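Local atomic coordinates of putative outer membrane protein (LpxR) (Salmonella typhimurium, PDB entry 3FID), a protein that is a zinc-binding outer membrane enzyme that deacylates lipid A, the lipid part of lipopolysaccharide. Residues 77-82 with 131-136; 187-192 with 210-215; 247-252 with 278-283. All coordinates share one frame; numbering follows the deposited sequence.

In the fold
LpxR is an outer membrane beta-barrel, and the three contacts tie down loops at its two ends. Contacts 1 and 3 share one end, their centres 18 Å apart, and touch directly: Arg77 of contact 1 forms a salt bridge with Glu278 of contact 3, and its backbone N lies against Phe279 CZ. Contact 2 lies on the opposite side of the chain's centre, about 41 Å from contact 1 and 38 Å from contact 3, centre to centre. Zinc is bound near both ends: the side chain of Phe79 comes within about 8 Å of one ion, that of Thr210 within about 9 Å of another. Leu187 of contact 2 touches a bound detergent, pentaethylene glycol monodecyl ether.

Contact 1: 77-82 with 131-136; sequences RAFSAF and PAWQDQ
Phe79 leans its ring over one face of the Trp133 indole, with CD1 just 3.4 Å from Trp133 CE2. The pair joins the residue just ahead of barrel strand 80-94 to the short 3-10 turn 131-134, part of the long loop leading into strand 140-157. The phenyl plane is tilted by 31° from that of the pyrrole ring, whose centroid lies 4.2 Å from its own. Further back, Phe79 CB makes a CH-pi contact 3.7 Å from the centroid of the six-membered ring, almost straight above it. With CG anti to the carbonyl carbon (chi1 -80°), the phenyl ring continues on from there over the pyrrole half, so one side chain spans both rings of the indole. Phe79 CD2 also packs on Ala132 CB at 3.8 Å. The indole is held from outside as well: NE1 is hydrogen-bonded to Gln118 on helix 114-125. All the touching residues are buried, and a water bridges the backbones, accepting from Phe79 N and donating to Ala132 O and, weakly, to Asp135 O. Next to it, Gln136 CA makes a CH...O contact of 3.2 Å with Phe79 O.

Contact 2: 187-192 with 210-215; sequences LGNDKT and TQKEGL
Asp190 OD1 is gripped by three donors: the hydroxyl of Thr210 (OG1 at 2.8 Å), the backbone N of Gln211 at 3.3 Å, and Phe193 N. The first two reach it from one face of the carboxylate, the hydroxyl standing far out of the plane (73°). The bond to Phe193 makes Asp190 the N-cap of helix 191-194, and CG lying anti to the backbone N (chi1 -173°) places the carboxylate beside Thr210 and Gln211. Thr210 OG1 also accepts from Lys212 N at 3.0 Å, an ST turn. Asp190 OD2 takes a bond from a water that also links Thr192 N and Gln211 OE1. A second grip closes on Leu215 O: Lys212 NZ, on a bent chain, reaches it in the carbonyl plane at 2.7 Å, whereas Asn189 ND2 comes in from above that plane at 2.9 Å. Lys212 NZ is shared with Glu213 O at 2.8 Å, which holds the lysine across its own turn. Asn189 OD1 meanwhile accepts from Tyr217 N. The two segments thus close the base of the loop between adjacent antiparallel barrel strands: strand 176-188 runs into helix 191-194, while the loop residues from Thr210 onward lead into strand 215-228.

Contact 3: 247-252 with 278-283; sequences DINKTV and EFRTGD
Asp247 CB lies oblique to the guanidinium of Arg280, 3.9 Å from NE, while a water sits in plane at the edge of that group, accepting from NE and donating to Ile248 O. The Phe279 ring has Thr281 OG1 in plane at its edge; this hydroxyl takes a bond from another water, which accepts from Asp247 N. The Asn249 amide lies against the Phe279-Arg280 peptide across the contact, with CG 3.7 Å from Phe279 C, and its ND2 is hydrogen-bonded to Ser277 O. Two backbone bonds carry the contact. Arg280 N donates to Asp247 O at 2.8 Å; Asn249 N donates to Glu278 O at 2.9 Å, nearly straight (171°) but from well above the carbonyl plane. Beyond them Val252 CG2 packs on Glu278 CG at 4.1 Å, and Glu278 OE1 accepts from Tyr285 OH and forms a salt bridge with Arg77. Phe279 then opens a type I turn, closed by Gly282 N on Phe279 O at 2.9 Å. Ile248 and Phe279, flanked by the two backbone bonds with their CA atoms 4.0 Å apart, form a non-hydrogen-bonded antiparallel pair, a single beta bridge between two loops at the end of the barrel.

Contact 1: 77-82 with 131-136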
# COMPACT_ATOMS: atom_id res chain seq x y z
N ARG A 77 17.45 -3.15 5.30
CA ARG A 77 16.49 -2.72 6.30
C ARG A 77 16.41 -3.72 7.44
O ARG A 77 16.57 -4.94 7.25
CB ARG A 77 15.10 -2.41 5.68
CG ARG A 77 14.38 -3.59 5.12
CD ARG A 77 13.38 -3.15 4.01
NE ARG A 77 12.46 -2.14 4.47
CZ ARG A 77 11.87 -1.23 3.70
NH1 ARG A 77 12.15 -1.12 2.40
NH2 ARG A 77 11.05 -0.37 4.26
N ALA A 78 16.20 -3.20 8.65
CA ALA A 78 15.90 -4.02 9.80
C ALA A 78 14.46 -4.54 9.69
O ALA A 78 13.65 -3.93 8.99
CB ALA A 78 16.01 -3.16 11.05
N PHE A 79 14.13 -5.61 10.42
CA PHE A 79 12.73 -5.97 10.65
C PHE A 79 11.99 -4.77 11.30
O PHE A 79 12.51 -4.09 12.20
CB PHE A 79 12.59 -7.24 11.51
CG PHE A 79 12.79 -8.53 10.73
CD1 PHE A 79 11.77 -9.05 9.92
CD2 PHE A 79 13.99 -9.24 10.83
CE1 PHE A 79 11.96 -10.25 9.19
CE2 PHE A 79 14.20 -10.45 10.12
CZ PHE A 79 13.21 -10.96 9.30
N SER A 80 10.77 -4.49 10.83
CA SER A 80 9.91 -3.50 11.47
C SER A 80 8.43 -3.77 11.16
O SER A 80 8.10 -4.54 10.27
CB SER A 80 10.28 -2.05 11.07
OG SER A 80 9.96 -1.81 9.70
N ALA A 81 7.54 -3.14 11.91
CA ALA A 81 6.12 -3.16 11.54
C ALA A 81 5.45 -1.83 11.87
O ALA A 81 5.89 -1.09 12.76
CB ALA A 81 5.37 -4.34 12.20
N PHE A 82 4.41 -1.54 11.11
CA PHE A 82 3.65 -0.31 11.22
C PHE A 82 2.19 -0.73 11.48
O PHE A 82 1.59 -1.39 10.64
CB PHE A 82 3.80 0.44 9.89
CG PHE A 82 2.96 1.69 9.77
CD1 PHE A 82 2.71 2.51 10.87
CD2 PHE A 82 2.50 2.08 8.51
CE1 PHE A 82 2.00 3.70 10.72
CE2 PHE A 82 1.76 3.26 8.35
CZ PHE A 82 1.51 4.07 9.47
N PRO A 131 15.16 -14.79 13.76
CA PRO A 131 15.63 -14.26 15.05
C PRO A 131 15.88 -12.75 15.10
O PRO A 131 15.82 -12.17 16.17
CB PRO A 131 16.92 -15.07 15.32
CG PRO A 131 17.38 -15.49 13.94
CD PRO A 131 16.11 -15.76 13.17
N ALA A 132 16.13 -12.12 13.96
CA ALA A 132 16.48 -10.67 13.94
C ALA A 132 15.32 -9.75 14.31
O ALA A 132 15.49 -8.54 14.37
CB ALA A 132 17.14 -10.25 12.62
N TRP A 133 14.14 -10.33 14.56
CA TRP A 133 13.06 -9.57 15.18
C TRP A 133 13.48 -8.99 16.54
O TRP A 133 12.96 -7.99 16.96
CB TRP A 133 11.79 -10.43 15.30
CG TRP A 133 10.94 -10.39 14.07
CD1 TRP A 133 10.69 -11.43 13.19
CD2 TRP A 133 10.19 -9.27 13.58
NE1 TRP A 133 9.84 -11.00 12.19
CE2 TRP A 133 9.52 -9.69 12.40
CE3 TRP A 133 10.01 -7.95 14.03
CZ2 TRP A 133 8.68 -8.83 11.65
CZ3 TRP A 133 9.19 -7.09 13.29
CH2 TRP A 133 8.54 -7.54 12.09
N GLN A 134 14.46 -9.62 17.22
CA GLN A 134 15.00 -9.10 18.49
C GLN A 134 15.70 -7.76 18.28
O GLN A 134 15.81 -6.97 19.20
CB GLN A 134 15.97 -10.13 19.17
CG GLN A 134 17.24 -10.45 18.38
CD GLN A 134 18.09 -11.59 18.99
OE1 GLN A 134 18.17 -11.75 20.22
NE2 GLN A 134 18.75 -12.37 18.13
N ASP A 135 16.19 -7.55 17.06
CA ASP A 135 16.89 -6.31 16.71
C ASP A 135 16.04 -5.41 15.79
O ASP A 135 16.57 -4.64 14.98
CB ASP A 135 18.27 -6.66 16.09
CG ASP A 135 19.24 -5.49 16.09
OD1 ASP A 135 19.11 -4.60 16.96
OD2 ASP A 135 20.14 -5.49 15.22
N GLN A 136 14.71 -5.52 15.91
CA GLN A 136 13.78 -4.68 15.11
C GLN A 136 13.90 -3.19 15.41
O GLN A 136 14.51 -2.80 16.41
CB GLN A 136 12.33 -5.18 15.27
CG GLN A 136 11.66 -4.94 16.65
CD GLN A 136 10.23 -5.46 16.65
OE1 GLN A 136 9.42 -5.00 15.87
NE2 GLN A 136 9.93 -6.44 17.52
O HOH W 1 16.05 -6.46 12.57

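Contact 2: 187-192 with 210-215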
# COMPACT_ATOMS: atom_id res chain seq x y z
N LEU A 187 -9.68 1.82 -17.39
CA LEU A 187 -10.91 1.59 -18.12
C LEU A 187 -11.83 0.72 -17.28
O LEU A 187 -11.37 -0.14 -16.53
CB LEU A 187 -10.61 0.94 -19.47
CG LEU A 187 -10.26 -0.53 -19.59
CD1 LEU A 187 -11.57 -1.33 -19.79
CD2 LEU A 187 -9.34 -0.68 -20.81
N GLY A 188 -13.14 0.91 -17.45
CA GLY A 188 -14.11 0.25 -16.57
C GLY A 188 -15.52 0.70 -16.90
O GLY A 188 -15.71 1.58 -17.74
N ASN A 189 -16.51 0.10 -16.25
CA ASN A 189 -17.92 0.50 -16.49
C ASN A 189 -18.47 1.53 -15.52
O ASN A 189 -19.66 1.84 -15.54
CB ASN A 189 -18.83 -0.74 -16.62
CG ASN A 189 -18.99 -1.49 -15.33
OD1 ASN A 189 -18.22 -1.30 -14.39
ND2 ASN A 189 -20.00 -2.35 -15.28
N ASP A 190 -17.61 2.10 -14.67
CA ASP A 190 -18.08 3.13 -13.77
C ASP A 190 -17.13 4.31 -13.67
O ASP A 190 -15.97 4.16 -13.27
CB ASP A 190 -18.38 2.57 -12.36
CG ASP A 190 -19.03 3.61 -11.46
OD1 ASP A 190 -18.48 3.96 -10.39
OD2 ASP A 190 -20.11 4.12 -11.85
N LYS A 191 -17.63 5.49 -14.03
CA LYS A 191 -16.84 6.74 -14.01
C LYS A 191 -16.24 7.07 -12.62
O LYS A 191 -15.07 7.48 -12.53
CB LYS A 191 -17.69 7.92 -14.54
CG LYS A 191 -17.10 9.30 -14.23
CD LYS A 191 -18.05 10.44 -14.67
CE LYS A 191 -17.35 11.79 -14.56
NZ LYS A 191 -16.50 12.05 -15.75
N THR A 192 -17.05 6.91 -11.56
CA THR A 192 -16.62 7.29 -10.20
C THR A 192 -15.49 6.34 -9.73
O THR A 192 -14.45 6.79 -9.23
CB THR A 192 -17.80 7.25 -9.19
OG1 THR A 192 -18.83 8.16 -9.62
CG2 THR A 192 -17.33 7.67 -7.78
N THR A 210 -18.09 3.83 -5.61
CA THR A 210 -18.78 3.56 -6.87
C THR A 210 -20.23 3.96 -6.85
O THR A 210 -20.87 3.94 -5.80
CB THR A 210 -18.68 2.07 -7.29
OG1 THR A 210 -19.18 1.93 -8.63
CG2 THR A 210 -19.47 1.16 -6.34
N GLN A 211 -20.74 4.32 -8.03
CA GLN A 211 -22.18 4.54 -8.22
C GLN A 211 -22.88 3.21 -8.61
O GLN A 211 -24.05 2.99 -8.28
CB GLN A 211 -22.42 5.64 -9.26
CG GLN A 211 -21.93 7.07 -8.81
CD GLN A 211 -22.41 8.23 -9.74
OE1 GLN A 211 -22.34 8.14 -10.99
NE2 GLN A 211 -22.90 9.32 -9.13
N LYS A 212 -22.11 2.31 -9.20
CA LYS A 212 -22.62 1.14 -9.94
C LYS A 212 -23.27 0.03 -9.09
O LYS A 212 -22.77 -0.34 -8.05
CB LYS A 212 -21.49 0.57 -10.82
CG LYS A 212 -21.89 -0.47 -11.87
CD LYS A 212 -22.78 0.09 -12.97
CE LYS A 212 -22.94 -0.93 -14.13
NZ LYS A 212 -23.47 -2.28 -13.71
N GLU A 213 -24.41 -0.47 -9.57
CA GLU A 213 -25.01 -1.69 -9.04
C GLU A 213 -24.93 -2.78 -10.10
O GLU A 213 -24.89 -2.48 -11.29
CB GLU A 213 -26.48 -1.46 -8.67
CG GLU A 213 -26.69 -0.30 -7.70
CD GLU A 213 -28.11 -0.25 -7.14
OE1 GLU A 213 -29.01 -0.94 -7.68
OE2 GLU A 213 -28.31 0.48 -6.14
N GLY A 214 -24.92 -4.03 -9.67
CA GLY A 214 -24.74 -5.15 -10.58
C GLY A 214 -23.27 -5.39 -10.89
O GLY A 214 -22.44 -5.42 -9.98
N LEU A 215 -22.97 -5.57 -12.18
CA LEU A 215 -21.60 -5.78 -12.65
C LEU A 215 -20.75 -4.52 -12.45
O LEU A 215 -21.13 -3.41 -12.83
CB LEU A 215 -21.57 -6.19 -14.14
CG LEU A 215 -20.20 -6.49 -14.78
CD1 LEU A 215 -19.58 -7.83 -14.33
CD2 LEU A 215 -20.27 -6.41 -16.30
O HOH W 2 -20.00 6.93 -11.83

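Contact 3: 247-252 with 278-283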
# COMPACT_ATOMS: atom_id res chain seq x y z
N ASP A 247 21.05 4.17 4.13
CA ASP A 247 20.92 5.53 3.64
C ASP A 247 19.71 5.60 2.67
O ASP A 247 19.76 5.03 1.57
CB ASP A 247 22.20 5.93 2.87
CG ASP A 247 23.40 6.06 3.80
OD1 ASP A 247 23.28 6.79 4.80
OD2 ASP A 247 24.44 5.43 3.53
N ILE A 248 18.64 6.27 3.08
CA ILE A 248 17.42 6.30 2.26
C ILE A 248 17.67 6.94 0.90
O ILE A 248 18.55 7.80 0.77
CB ILE A 248 16.20 7.00 2.94
CG1 ILE A 248 16.41 8.51 3.08
CG2 ILE A 248 15.88 6.32 4.27
CD1 ILE A 248 15.07 9.31 3.14
N ASN A 249 16.93 6.49 -0.11
CA ASN A 249 16.93 7.15 -1.41
C ASN A 249 15.79 8.14 -1.36
O ASN A 249 14.68 7.81 -0.91
CB ASN A 249 16.66 6.16 -2.53
CG ASN A 249 17.87 5.33 -2.88
OD1 ASN A 249 19.02 5.75 -2.70
ND2 ASN A 249 17.62 4.15 -3.44
N LYS A 250 16.06 9.35 -1.81
CA LYS A 250 15.08 10.42 -1.73
C LYS A 250 14.02 10.36 -2.82
O LYS A 250 12.97 10.96 -2.66
CB LYS A 250 15.79 11.77 -1.69
CG LYS A 250 16.75 11.82 -0.48
CD LYS A 250 16.62 13.11 0.28
CE LYS A 250 17.73 14.10 -0.05
NZ LYS A 250 18.97 13.80 0.71
N THR A 251 14.30 9.67 -3.92
CA THR A 251 13.33 9.52 -5.01
C THR A 251 12.94 8.06 -5.15
O THR A 251 13.79 7.17 -5.35
CB THR A 251 13.88 10.09 -6.34
OG1 THR A 251 14.33 11.43 -6.11
CG2 THR A 251 12.81 10.12 -7.36
N VAL A 252 11.62 7.82 -5.02
CA VAL A 252 11.08 6.46 -5.01
C VAL A 252 9.84 6.43 -5.94
O VAL A 252 8.93 7.24 -5.81
CB VAL A 252 10.71 6.01 -3.54
CG1 VAL A 252 9.93 4.68 -3.55
CG2 VAL A 252 11.96 5.85 -2.67
N GLU A 278 14.32 1.76 -2.07
CA GLU A 278 14.14 2.82 -1.04
C GLU A 278 15.39 3.25 -0.27
O GLU A 278 15.34 4.17 0.55
CB GLU A 278 13.05 2.37 -0.06
CG GLU A 278 11.70 2.23 -0.77
CD GLU A 278 10.57 2.00 0.21
OE1 GLU A 278 10.49 0.90 0.75
OE2 GLU A 278 9.77 2.94 0.44
N PHE A 279 16.51 2.57 -0.53
CA PHE A 279 17.78 2.96 0.08
C PHE A 279 18.96 2.55 -0.78
O PHE A 279 18.86 1.65 -1.64
CB PHE A 279 17.94 2.43 1.51
CG PHE A 279 17.69 0.96 1.65
CD1 PHE A 279 16.38 0.47 1.80
CD2 PHE A 279 18.75 0.05 1.66
CE1 PHE A 279 16.15 -0.88 1.93
CE2 PHE A 279 18.51 -1.33 1.79
CZ PHE A 279 17.22 -1.79 1.92
N ARG A 280 20.08 3.22 -0.56
CA ARG A 280 21.18 3.15 -1.52
C ARG A 280 21.61 1.71 -1.82
O ARG A 280 21.90 1.36 -2.98
CB ARG A 280 22.39 3.96 -1.02
CG ARG A 280 22.12 5.42 -0.89
CD ARG A 280 23.43 6.14 -0.76
NE ARG A 280 23.21 7.57 -0.56
CZ ARG A 280 24.20 8.44 -0.45
NH1 ARG A 280 23.93 9.71 -0.27
NH2 ARG A 280 25.46 8.00 -0.51
N THR A 281 21.70 0.91 -0.77
CA THR A 281 22.18 -0.48 -0.88
C THR A 281 21.05 -1.51 -1.10
O THR A 281 21.29 -2.73 -1.07
CB THR A 281 23.03 -0.85 0.34
OG1 THR A 281 22.28 -0.60 1.54
CG2 THR A 281 24.31 -0.00 0.36
N GLY A 282 19.83 -1.03 -1.33
CA GLY A 282 18.68 -1.91 -1.61
C GLY A 282 18.46 -2.14 -3.09
O GLY A 282 19.35 -1.93 -3.92
N ASP A 283 17.26 -2.58 -3.44
CA ASP A 283 16.87 -2.64 -4.85
C ASP A 283 15.37 -2.63 -4.93
O ASP A 283 14.71 -2.64 -3.87
CB ASP A 283 17.46 -3.85 -5.56
CG ASP A 283 17.85 -3.55 -7.01
OD1 ASP A 283 17.20 -2.67 -7.67
OD2 ASP A 283 18.81 -4.20 -7.49
O HOH W 3 21.98 2.08 2.21
O HOH W 4 20.49 8.38 -1.13
O HOH W 5 13.32 6.08 0.79
O HOH W 6 19.43 2.04 -4.77